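Local atomic coordinates of Exo beta-1,2-glucooligosaccharide sophorohydrolase (non-reducing end) (Parabacteroides distasonis ATCC 8503, PDB entry 5Z06), a protein that hydrolyses linear beta-1,2-glucans and beta-1,2-glucooligosaccharides of four or more glucose units from the non-reducing end, releasing sophorose. Residues R92-M97 with T171-D176. Sequence-based numbering, arbitrary orientation.
Sequences RLRESM and TIYLDD. With CA (calcium ion), chain C.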
loop_
_atom_site.group_PDB
_atom_site.type_symbol
_atom_site.label_atom_id
_atom_site.label_comp_id
_atom_site.label_asym_id
_atom_site.label_seq_id
_atom_site.Cartn_x
_atom_site.Cartn_y
_atom_site.Cartn_z
ATOM N N ARG A 92 4.225 27.680 -15.010
ATOM C CA ARG A 92 4.226 27.918 -16.432
ATOM C C ARG A 92 2.981 28.716 -16.768
ATOM O O ARG A 92 1.886 28.399 -16.310
ATOM C CB ARG A 92 4.235 26.601 -17.177
ATOM C CG ARG A 92 4.247 26.718 -18.688
ATOM C CD ARG A 92 3.778 25.417 -19.290
ATOM N NE ARG A 92 3.795 25.417 -20.742
ATOM C CZ ARG A 92 4.783 24.962 -21.502
ATOM N NH1 ARG A 92 5.900 24.478 -20.968
ATOM N NH2 ARG A 92 4.643 24.997 -22.819
ATOM N N LEU A 93 3.166 29.765 -17.558
ATOM C CA LEU A 93 2.072 30.622 -17.953
ATOM C C LEU A 93 1.714 30.236 -19.369
ATOM O O LEU A 93 2.589 30.084 -20.220
ATOM C CB LEU A 93 2.495 32.068 -17.873
ATOM C CG LEU A 93 2.448 32.696 -16.489
ATOM C CD1 LEU A 93 3.208 31.915 -15.424
ATOM C CD2 LEU A 93 3.025 34.088 -16.633
ATOM N N ARG A 94 0.432 30.022 -19.619
ATOM C CA ARG A 94 0.006 29.695 -20.964
ATOM C C ARG A 94 0.175 30.902 -21.891
ATOM O O ARG A 94 0.625 30.732 -23.018
ATOM C CB ARG A 94 -1.432 29.221 -20.973
ATOM C CG ARG A 94 -1.824 28.531 -22.254
ATOM C CD ARG A 94 -3.211 27.949 -22.113
ATOM N NE ARG A 94 -3.616 27.277 -23.341
ATOM C CZ ARG A 94 -4.218 27.864 -24.374
ATOM N NH1 ARG A 94 -4.510 29.175 -24.377
ATOM N NH2 ARG A 94 -4.526 27.127 -25.433
ATOM N N GLU A 95 -0.198 32.088 -21.405
ATOM C CA GLU A 95 -0.090 33.356 -22.153
ATOM C C GLU A 95 0.729 34.367 -21.372
ATOM O O GLU A 95 0.875 34.254 -20.149
ATOM C CB GLU A 95 -1.464 34.002 -22.395
ATOM C CG GLU A 95 -2.589 33.081 -22.839
ATOM C CD GLU A 95 -2.429 32.517 -24.239
ATOM O OE1 GLU A 95 -1.421 32.811 -24.932
ATOM O OE2 GLU A 95 -3.331 31.747 -24.638
ATOM N N SER A 96 1.254 35.362 -22.089
ATOM C CA SER A 96 1.783 36.564 -21.458
ATOM C C SER A 96 0.672 37.202 -20.689
ATOM O O SER A 96 -0.488 37.133 -21.081
ATOM C CB SER A 96 2.309 37.556 -22.481
ATOM O OG SER A 96 3.488 37.048 -23.054
ATOM N N MET A 97 1.025 37.793 -19.567
ATOM C CA MET A 97 0.034 38.389 -18.694
ATOM C C MET A 97 0.692 39.393 -17.800
ATOM O O MET A 97 1.884 39.319 -17.529
ATOM C CB MET A 97 -0.636 37.328 -17.814
ATOM C CG MET A 97 0.329 36.533 -16.936
ATOM S SD MET A 97 -0.438 35.223 -15.978
ATOM C CE MET A 97 -1.523 36.148 -14.902
ATOM N N THR A 171 -4.522 30.940 -17.655
ATOM C CA THR A 171 -4.240 29.567 -17.362
ATOM C C THR A 171 -2.779 29.562 -17.005
ATOM O O THR A 171 -1.932 29.941 -17.829
ATOM C CB THR A 171 -4.464 28.665 -18.570
ATOM O OG1 THR A 171 -5.860 28.523 -18.785
ATOM C CG2 THR A 171 -3.867 27.288 -18.342
ATOM N N ILE A 172 -2.490 29.140 -15.780
ATOM C CA ILE A 172 -1.123 28.786 -15.430
ATOM C C ILE A 172 -1.099 27.314 -15.020
ATOM O O ILE A 172 -2.107 26.757 -14.575
ATOM C CB ILE A 172 -0.521 29.734 -14.362
ATOM C CG1 ILE A 172 -1.184 29.539 -13.003
ATOM C CG2 ILE A 172 -0.645 31.185 -14.849
ATOM C CD1 ILE A 172 -0.648 30.430 -11.907
ATOM N N TYR A 173 0.053 26.697 -15.198
ATOM C CA TYR A 173 0.269 25.357 -14.764
ATOM C C TYR A 173 1.237 25.357 -13.599
ATOM O O TYR A 173 2.214 26.094 -13.595
ATOM C CB TYR A 173 0.799 24.524 -15.903
ATOM C CG TYR A 173 -0.080 24.591 -17.107
ATOM C CD1 TYR A 173 -1.164 23.736 -17.246
ATOM C CD2 TYR A 173 0.152 25.525 -18.112
ATOM C CE1 TYR A 173 -1.978 23.791 -18.367
ATOM C CE2 TYR A 173 -0.658 25.585 -19.234
ATOM C CZ TYR A 173 -1.714 24.716 -19.356
ATOM O OH TYR A 173 -2.525 24.779 -20.448
ATOM N N LEU A 174 0.932 24.528 -12.607
ATOM C CA LEU A 174 1.742 24.381 -11.411
ATOM C C LEU A 174 2.160 22.930 -11.341
ATOM O O LEU A 174 1.332 22.026 -11.466
ATOM C CB LEU A 174 0.947 24.746 -10.177
ATOM C CG LEU A 174 0.195 26.071 -10.277
ATOM C CD1 LEU A 174 -0.629 26.233 -9.010
ATOM C CD2 LEU A 174 1.143 27.248 -10.458
ATOM N N ASP A 175 3.453 22.728 -11.172
ATOM C CA ASP A 175 4.022 21.430 -11.010
ATOM C C ASP A 175 5.092 21.474 -9.908
ATOM O O ASP A 175 5.600 22.539 -9.546
ATOM C CB ASP A 175 4.629 20.982 -12.345
ATOM C CG ASP A 175 4.688 19.491 -12.483
ATOM O OD1 ASP A 175 4.216 18.781 -11.582
ATOM O OD2 ASP A 175 5.208 18.999 -13.499
ATOM N N ASP A 176 5.407 20.305 -9.373
ATOM C CA ASP A 176 6.507 20.129 -8.433
ATOM C C ASP A 176 6.478 21.096 -7.268
ATOM O O ASP A 176 7.471 21.753 -6.946
ATOM C CB ASP A 176 7.795 20.157 -9.200
ATOM C CG ASP A 176 7.767 19.179 -10.321
ATOM O OD1 ASP A 176 7.408 18.012 -10.058
ATOM O OD2 ASP A 176 8.033 19.575 -11.461
HETATM CA CA CA C . 4.605 16.613 -12.676
HETATM O O HOH W 1 -1.259 32.826 -18.563
#
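Arg92 and Tyr173 form an antiparallel hydrogen-bonded pair where strand 86-93 ends against strand 169-180, in an antiparallel sheet of the calcium-binding N-terminal region, consistent with a beta-sandwich. Tyr173 N donates to Arg92 O (2.7 Å), and Arg92 N donates back to Tyr173 O (2.9 Å). Leu93 and Ile172 follow as a non-hydrogen-bonded pair. Beyond the strand end, Arg94 N still reaches Thr171 O at 3.0 Å. A water accepts from Glu95 N and donates to the same Thr171 O, so this carbonyl takes two hydrogen bonds.

On one face, Leu93 CG lies beside Ile172 CG2, 3.8 Å away. Met97, from the loop beyond, brings SD to the same methyl, crossing at about a right angle. On the other face, Arg92 holds CG anti to its backbone nitrogen (chi1 -180°) and runs extended, which carries CD past Tyr173 CD2. Arg94 packs its CD on Thr171 CB, while Tyr173 OH sits at the edge of the Arg94 guanidinium, near its plane. Arg94 NH1 also makes a salt bridge to Glu95 OE2 (2.8 Å).

Farther along strand 169-180, Asp175 binds calcium with Glu12, Asn13, Thr49 and Asn52. Its carboxylate is bidentate, with OD1 at 2.5 Å and OD2 at 2.6 Å from the calcium ion.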